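Local coordinates for hypothetical protein Atu3615 (Agrobacterium tumefaciens str. C58, PDB 1ZNP) that is of unknown function but belongs to the cupin superfamily, and is seen here as a two-chain assembly of beta-rich subunits, at residues 64-76 / 86-98. Sequence-based numbering, arbitrary orientation.
Sequences VWHYYAGAPIALH and TFTLGPAILEGER
Pro91 sets its CD over the face of Tyr67: the carbon sits above the centre of the phenol, 3.5 Å from the Tyr67 ring centroid and 14° off its normal, a CH-pi contact. A second, off-centre one comes from Gly90 CA on the same ring. With CG anti to the backbone N (chi1 164°), the phenol swings out alongside its own corner, where Tyr67 OH donates to a lone pair of Gly70 O at 2.5 Å, which pins the hydroxyl end, while Pro91 CD on one face and the backbone at Ala69 N, toward the rim of the opposite face, hold the ring's turn.

Next inward, Leu89 reaches from the hairpin to strand 63-68. Its CD2 lies 3.9 Å from both CB and CE3 of Trp65, the two side chains crossing at about a right angle, while its CG packs on Tyr67 CB and its CB runs beside Ile73 CG2. Over the centre of the indole face stands Leu75 CD1.

Beneath these side chains lies an antiparallel beta hairpin, strands 73-78 and 85-89, one element of the cupin fold. Ile73 with Leu89 and Leu75 with Phe87 are its hydrogen-bonded pairs; Ile73 N reaches Leu89 O at 2.7 Å, and Leu75 N bonds to Phe87 O. Those four residues share one face, from which Leu75 and Leu89 reach Trp65 and Phe87 reaches the second subunit. On the other face His76 ND1 and Thr86 OG1 hydrogen-bond at 2.8 Å in the imidazole plane, and Thr86 CG2 also touches the ring.

Farther out, Glu112 binds His76 NE2, so the imidazole is gripped at both nitrogens, and Gln109 holds Trp65 NE1. Behind Pro91, Ala92 N donates to Glu97 OE1 at 2.7 Å, from above the carboxylate plane, tying down the loop that carries the proline. Across the dimer interface the Phe87 ring meets Phe87 of the second subunit, their planes inclined at about 55°.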
ATOM      1  N   VAL A  64      13.921  -3.844   0.514  1.00 19.89           N
ATOM      2  CA  VAL A  64      13.204  -2.887   1.327  1.00 18.51           C
ATOM      3  C   VAL A  64      13.590  -1.468   0.916  1.00 19.03           C
ATOM      4  O   VAL A  64      14.780  -1.127   0.841  1.00 18.75           O
ATOM      5  CB  VAL A  64      13.523  -3.069   2.815  1.00 19.88           C
ATOM      6  CG1 VAL A  64      12.784  -2.013   3.632  1.00 15.46           C
ATOM      7  CG2 VAL A  64      13.157  -4.486   3.253  1.00 17.93           C
ATOM      8  N   TRP A  65      12.576  -0.650   0.653  1.00 17.99           N
ATOM      9  CA  TRP A  65      12.788   0.737   0.258  1.00 18.75           C
ATOM     10  C   TRP A  65      12.752   1.661   1.471  1.00 17.23           C
ATOM     11  O   TRP A  65      11.954   1.468   2.387  1.00 18.82           O
ATOM     12  CB  TRP A  65      11.725   1.168  -0.760  1.00 17.82           C
ATOM     13  CG  TRP A  65      11.923   0.610  -2.148  1.00 20.14           C
ATOM     14  CD1 TRP A  65      11.959  -0.706  -2.511  1.00 20.76           C
ATOM     15  CD2 TRP A  65      12.061   1.363  -3.361  1.00 21.03           C
ATOM     16  NE1 TRP A  65      12.107  -0.819  -3.873  1.00 21.44           N
ATOM     17  CE2 TRP A  65      12.172   0.435  -4.420  1.00 20.55           C
ATOM     18  CE3 TRP A  65      12.099   2.735  -3.656  1.00 21.05           C
ATOM     19  CZ2 TRP A  65      12.319   0.831  -5.749  1.00 20.66           C
ATOM     20  CZ3 TRP A  65      12.245   3.130  -4.980  1.00 21.06           C
ATOM     21  CH2 TRP A  65      12.353   2.178  -6.010  1.00 21.33           C
ATOM     22  N   HIS A  66      13.635   2.659   1.477  1.00 17.97           N
ATOM     23  CA  HIS A  66      13.716   3.612   2.584  1.00 17.08           C
ATOM     24  C   HIS A  66      13.744   5.038   2.040  1.00 17.72           C
ATOM     25  O   HIS A  66      14.574   5.365   1.181  1.00 17.84           O
ATOM     26  CB  HIS A  66      14.988   3.371   3.414  1.00 17.12           C
ATOM     27  CG  HIS A  66      15.181   1.946   3.837  1.00 17.93           C
ATOM     28  ND1 HIS A  66      15.675   0.976   2.986  1.00 19.74           N
ATOM     29  CD2 HIS A  66      14.955   1.326   5.017  1.00 16.13           C
ATOM     30  CE1 HIS A  66      15.747  -0.175   3.627  1.00 18.27           C
ATOM     31  NE2 HIS A  66      15.318   0.010   4.861  1.00 19.61           N
ATOM     32  N   TYR A  67      12.845   5.881   2.540  1.00 15.78           N
ATOM     33  CA  TYR A  67      12.779   7.265   2.103  1.00 17.16           C
ATOM     34  C   TYR A  67      13.820   8.111   2.830  1.00 17.98           C
ATOM     35  O   TYR A  67      13.951   8.000   4.046  1.00 18.61           O
ATOM     36  CB  TYR A  67      11.386   7.838   2.372  1.00 16.73           C
ATOM     37  CG  TYR A  67      11.354   9.345   2.313  1.00 18.16           C
ATOM     38  CD1 TYR A  67      11.678  10.117   3.436  1.00 16.20           C
ATOM     39  CD2 TYR A  67      11.066  10.004   1.120  1.00 17.49           C
ATOM     40  CE1 TYR A  67      11.719  11.511   3.367  1.00 16.97           C
ATOM     41  CE2 TYR A  67      11.101  11.393   1.039  1.00 19.28           C
ATOM     42  CZ  TYR A  67      11.432  12.143   2.162  1.00 18.03           C
ATOM     43  OH  TYR A  67      11.505  13.516   2.051  1.00 18.47           O
ATOM     44  N   TYR A  68      14.557   8.957   2.104  1.00 16.66           N
ATOM     45  CA  TYR A  68      15.557   9.795   2.771  1.00 17.50           C
ATOM     46  C   TYR A  68      15.291  11.278   2.606  1.00 17.25           C
ATOM     47  O   TYR A  68      15.359  12.036   3.570  1.00 16.37           O
ATOM     48  CB  TYR A  68      16.984   9.511   2.267  1.00 16.13           C
ATOM     49  CG  TYR A  68      17.538   8.126   2.574  1.00 16.56           C
ATOM     50  CD1 TYR A  68      17.245   7.475   3.775  1.00 17.52           C
ATOM     51  CD2 TYR A  68      18.367   7.475   1.667  1.00 14.42           C
ATOM     52  CE1 TYR A  68      17.769   6.200   4.056  1.00 15.49           C
ATOM     53  CE2 TYR A  68      18.891   6.213   1.935  1.00 13.45           C
ATOM     54  CZ  TYR A  68      18.591   5.575   3.122  1.00 14.09           C
ATOM     55  OH  TYR A  68      19.085   4.307   3.357  1.00 11.78           O
ATOM     56  N   ALA A  69      14.975  11.687   1.383  1.00 19.20           N
ATOM     57  CA  ALA A  69      14.757  13.098   1.102  1.00 18.49           C
ATOM     58  C   ALA A  69      13.974  13.323  -0.180  1.00 19.43           C
ATOM     59  O   ALA A  69      13.816  12.411  -1.000  1.00 19.79           O
ATOM     60  CB  ALA A  69      16.099  13.794   1.010  1.00 18.64           C
ATOM     61  N   GLY A  70      13.499  14.553  -0.358  1.00 19.18           N
ATOM     62  CA  GLY A  70      12.731  14.880  -1.541  1.00 19.04           C
ATOM     63  C   GLY A  70      11.251  14.578  -1.364  1.00 20.15           C
ATOM     64  O   GLY A  70      10.779  14.325  -0.251  1.00 20.30           O
ATOM     65  N   ALA A  71      10.528  14.609  -2.476  1.00 18.89           N
ATOM     66  CA  ALA A  71       9.098  14.349  -2.506  1.00 21.74           C
ATOM     67  C   ALA A  71       8.817  12.873  -2.272  1.00 22.30           C
ATOM     68  O   ALA A  71       9.707  12.035  -2.411  1.00 23.16           O
ATOM     69  CB  ALA A  71       8.520  14.778  -3.875  1.00 20.02           C
ATOM     70  N   PRO A  72       7.577  12.533  -1.893  1.00 22.46           N
ATOM     71  CA  PRO A  72       7.315  11.107  -1.680  1.00 22.13           C
ATOM     72  C   PRO A  72       7.359  10.366  -3.003  1.00 20.24           C
ATOM     73  O   PRO A  72       7.493  10.976  -4.064  1.00 22.98           O
ATOM     74  CB  PRO A  72       5.924  11.094  -1.046  1.00 21.58           C
ATOM     75  CG  PRO A  72       5.295  12.373  -1.551  1.00 24.16           C
ATOM     76  CD  PRO A  72       6.436  13.354  -1.451  1.00 21.90           C
ATOM     77  N   ILE A  73       7.243   9.050  -2.941  1.00 18.73           N
ATOM     78  CA  ILE A  73       7.273   8.230  -4.134  1.00 17.67           C
ATOM     79  C   ILE A  73       6.058   7.321  -4.200  1.00 18.65           C
ATOM     80  O   ILE A  73       5.455   6.986  -3.184  1.00 16.60           O
ATOM     81  CB  ILE A  73       8.566   7.349  -4.169  1.00 18.51           C
ATOM     82  CG1 ILE A  73       9.629   8.013  -5.047  1.00 17.44           C
ATOM     83  CG2 ILE A  73       8.248   5.925  -4.647  1.00 17.79           C
ATOM     84  CD1 ILE A  73      10.927   7.233  -5.134  1.00 16.12           C
ATOM     85  N   ALA A  74       5.688   6.944  -5.418  1.00 19.24           N
ATOM     86  CA  ALA A  74       4.593   6.017  -5.603  1.00 18.84           C
ATOM     87  C   ALA A  74       5.295   4.707  -5.970  1.00 20.46           C
ATOM     88  O   ALA A  74       5.951   4.607  -7.013  1.00 18.32           O
ATOM     89  CB  ALA A  74       3.705   6.471  -6.710  1.00 17.78           C
ATOM     90  N   LEU A  75       5.188   3.726  -5.077  1.00 19.98           N
ATOM     91  CA  LEU A  75       5.801   2.417  -5.267  1.00 19.11           C
ATOM     92  C   LEU A  75       4.693   1.427  -5.608  1.00 19.71           C
ATOM     93  O   LEU A  75       3.719   1.294  -4.867  1.00 20.40           O
ATOM     94  CB  LEU A  75       6.527   1.993  -3.991  1.00 17.34           C
ATOM     95  CG  LEU A  75       7.431   0.768  -4.090  1.00 19.19           C
ATOM     96  CD1 LEU A  75       8.544   1.012  -5.072  1.00 20.35           C
ATOM     97  CD2 LEU A  75       8.022   0.476  -2.734  1.00 22.30           C
ATOM     98  N   HIS A  76       4.844   0.747  -6.739  1.00 20.09           N
ATOM     99  CA  HIS A  76       3.858  -0.211  -7.214  1.00 18.57           C
ATOM    100  C   HIS A  76       4.394  -1.630  -7.123  1.00 18.33           C
ATOM    101  O   HIS A  76       5.498  -1.907  -7.587  1.00 19.16           O
ATOM    102  CB  HIS A  76       3.498   0.120  -8.658  1.00 18.12           C
ATOM    103  CG  HIS A  76       3.183   1.570  -8.882  1.00 22.81           C
ATOM    104  ND1 HIS A  76       2.023   2.165  -8.428  1.00 22.51           N
ATOM    105  CD2 HIS A  76       3.890   2.550  -9.497  1.00 21.03           C
ATOM    106  CE1 HIS A  76       2.031   3.446  -8.754  1.00 20.16           C
ATOM    107  NE2 HIS A  76       3.149   3.705  -9.403  1.00 20.04           N
ATOM    108  N   THR A  86      -0.316  -0.218  -4.496  1.00 26.53           N
ATOM    109  CA  THR A  86       0.473   1.003  -4.581  1.00 24.18           C
ATOM    110  C   THR A  86       0.616   1.666  -3.225  1.00 24.10           C
ATOM    111  O   THR A  86      -0.372   1.969  -2.553  1.00 25.60           O
ATOM    112  CB  THR A  86      -0.160   2.001  -5.572  1.00 23.39           C
ATOM    113  OG1 THR A  86      -0.174   1.420  -6.882  1.00 20.12           O
ATOM    114  CG2 THR A  86       0.637   3.312  -5.603  1.00 23.59           C
ATOM    115  N   PHE A  87       1.858   1.890  -2.824  1.00 24.03           N
ATOM    116  CA  PHE A  87       2.126   2.511  -1.541  1.00 24.00           C
ATOM    117  C   PHE A  87       2.822   3.840  -1.747  1.00 23.18           C
ATOM    118  O   PHE A  87       3.663   3.979  -2.628  1.00 25.15           O
ATOM    119  CB  PHE A  87       3.010   1.588  -0.693  1.00 24.95           C
ATOM    120  CG  PHE A  87       2.459   0.202  -0.547  1.00 28.16           C
ATOM    121  CD1 PHE A  87       1.311  -0.032   0.212  1.00 28.87           C
ATOM    122  CD2 PHE A  87       3.062  -0.870  -1.201  1.00 27.51           C
ATOM    123  CE1 PHE A  87       0.769  -1.318   0.319  1.00 27.41           C
ATOM    124  CE2 PHE A  87       2.529  -2.157  -1.100  1.00 26.94           C
ATOM    125  CZ  PHE A  87       1.383  -2.380  -0.339  1.00 27.09           C
ATOM    126  N   THR A  88       2.446   4.827  -0.953  1.00 21.37           N
ATOM    127  CA  THR A  88       3.087   6.120  -1.041  1.00 19.95           C
ATOM    128  C   THR A  88       4.234   6.064  -0.039  1.00 19.65           C
ATOM    129  O   THR A  88       4.026   5.993   1.171  1.00 18.60           O
ATOM    130  CB  THR A  88       2.110   7.263  -0.700  1.00 19.22           C
ATOM    131  OG1 THR A  88       1.059   7.286  -1.676  1.00 24.27           O
ATOM    132  CG2 THR A  88       2.818   8.605  -0.755  1.00 19.44           C
ATOM    133  N   LEU A  89       5.446   6.047  -0.569  1.00 19.37           N
ATOM    134  CA  LEU A  89       6.654   5.989   0.235  1.00 20.26           C
ATOM    135  C   LEU A  89       7.061   7.410   0.560  1.00 20.00           C
ATOM    136  O   LEU A  89       7.359   8.184  -0.340  1.00 19.23           O
ATOM    137  CB  LEU A  89       7.768   5.318  -0.561  1.00 21.82           C
ATOM    138  CG  LEU A  89       9.135   5.249   0.116  1.00 24.19           C
ATOM    139  CD1 LEU A  89       9.073   4.303   1.302  1.00 22.15           C
ATOM    140  CD2 LEU A  89      10.171   4.791  -0.897  1.00 22.51           C
ATOM    141  N   GLY A  90       7.071   7.749   1.845  1.00 20.17           N
ATOM    142  CA  GLY A  90       7.432   9.093   2.248  1.00 17.95           C
ATOM    143  C   GLY A  90       7.397   9.259   3.749  1.00 17.62           C
ATOM    144  O   GLY A  90       7.113   8.308   4.471  1.00 17.55           O
ATOM    145  N   PRO A  91       7.668  10.469   4.252  1.00 17.50           N
ATOM    146  CA  PRO A  91       7.663  10.722   5.689  1.00 17.44           C
ATOM    147  C   PRO A  91       6.345  11.194   6.312  1.00 17.91           C
ATOM    148  O   PRO A  91       6.223  11.201   7.530  1.00 17.64           O
ATOM    149  CB  PRO A  91       8.760  11.766   5.835  1.00 18.19           C
ATOM    150  CG  PRO A  91       8.525  12.623   4.628  1.00 16.26           C
ATOM    151  CD  PRO A  91       8.276  11.601   3.522  1.00 18.64           C
ATOM    152  N   ALA A  92       5.376  11.603   5.495  1.00 17.89           N
ATOM    153  CA  ALA A  92       4.092  12.088   6.019  1.00 20.43           C
ATOM    154  C   ALA A  92       3.246  10.936   6.572  1.00 21.08           C
ATOM    155  O   ALA A  92       2.200  10.567   6.032  1.00 19.32           O
ATOM    156  CB  ALA A  92       3.330  12.839   4.923  1.00 19.48           C
ATOM    157  N   ILE A  93       3.730  10.401   7.680  1.00 22.97           N
ATOM    158  CA  ILE A  93       3.144   9.272   8.371  1.00 25.15           C
ATOM    159  C   ILE A  93       1.676   9.414   8.817  1.00 24.26           C
ATOM    160  O   ILE A  93       0.985   8.416   9.033  1.00 22.49           O
ATOM    161  CB  ILE A  93       4.065   8.919   9.573  1.00 29.07           C
ATOM    162  CG1 ILE A  93       4.151   7.403   9.723  1.00 34.12           C
ATOM    163  CG2 ILE A  93       3.589   9.603  10.845  1.00 30.53           C
ATOM    164  CD1 ILE A  93       4.884   6.726   8.571  1.00 36.52           C
ATOM    165  N   LEU A  94       1.198  10.647   8.939  1.00 24.50           N
ATOM    166  CA  LEU A  94      -0.181  10.885   9.369  1.00 25.09           C
ATOM    167  C   LEU A  94      -1.114  11.114   8.180  1.00 24.99           C
ATOM    168  O   LEU A  94      -2.299  11.413   8.355  1.00 23.30           O
ATOM    169  CB  LEU A  94      -0.239  12.104  10.295  1.00 22.77           C
ATOM    170  CG  LEU A  94       0.750  12.155  11.469  1.00 26.66           C
ATOM    171  CD1 LEU A  94       0.525  13.449  12.254  1.00 24.28           C
ATOM    172  CD2 LEU A  94       0.576  10.933  12.378  1.00 23.88           C
ATOM    173  N   GLU A  95      -0.574  10.956   6.972  1.00 25.95           N
ATOM    174  CA  GLU A  95      -1.339  11.179   5.749  1.00 25.97           C
ATOM    175  C   GLU A  95      -1.279   9.996   4.774  1.00 25.25           C
ATOM    176  O   GLU A  95      -1.362  10.168   3.560  1.00 26.89           O
ATOM    177  CB  GLU A  95      -0.819  12.456   5.081  1.00 28.94           C
ATOM    178  CG  GLU A  95      -0.626  13.614   6.071  1.00 33.83           C
ATOM    179  CD  GLU A  95       0.184  14.770   5.497  1.00 39.33           C
ATOM    180  OE1 GLU A  95       0.559  15.681   6.277  1.00 41.07           O
ATOM    181  OE2 GLU A  95       0.449  14.770   4.269  1.00 40.93           O
ATOM    182  N   GLY A  96      -1.131   8.789   5.305  1.00 23.80           N
ATOM    183  CA  GLY A  96      -1.093   7.620   4.447  1.00 22.63           C
ATOM    184  C   GLY A  96       0.278   7.253   3.910  1.00 20.49           C
ATOM    185  O   GLY A  96       0.382   6.415   3.023  1.00 19.53           O
ATOM    186  N   GLU A  97       1.326   7.862   4.451  1.00 19.61           N
ATOM    187  CA  GLU A  97       2.680   7.586   3.984  1.00 18.19           C
ATOM    188  C   GLU A  97       3.477   6.732   4.959  1.00 17.58           C
ATOM    189  O   GLU A  97       3.220   6.731   6.164  1.00 16.24           O
ATOM    190  CB  GLU A  97       3.434   8.898   3.751  1.00 18.92           C
ATOM    191  CG  GLU A  97       3.303   9.474   2.341  1.00 18.99           C
ATOM    192  CD  GLU A  97       3.840  10.906   2.225  1.00 18.58           C
ATOM    193  OE1 GLU A  97       4.906  11.205   2.824  1.00 14.01           O
ATOM    194  OE2 GLU A  97       3.197  11.727   1.523  1.00 17.02           O
ATOM    195  N   ARG A  98       4.445   6.004   4.419  1.00 16.26           N
ATOM    196  CA  ARG A  98       5.333   5.168   5.215  1.00 15.83           C
ATOM    197  C   ARG A  98       6.691   5.308   4.550  1.00 15.77           C
ATOM    198  O   ARG A  98       6.807   5.176   3.338  1.00 15.49           O
ATOM    199  CB  ARG A  98       4.867   3.708   5.225  1.00 14.97           C
ATOM    200  CG  ARG A  98       3.605   3.466   6.086  1.00 18.68           C
ATOM    201  CD  ARG A  98       3.930   3.740   7.547  1.00 18.92           C
ATOM    202  NE  ARG A  98       2.798   3.652   8.467  1.00 19.64           N
ATOM    203  CZ  ARG A  98       1.892   4.611   8.665  1.00 17.53           C
ATOM    204  NH1 ARG A  98       0.912   4.427   9.539  1.00 13.71           N
ATOM    205  NH2 ARG A  98       1.963   5.750   8.001  1.00 16.46           N
TER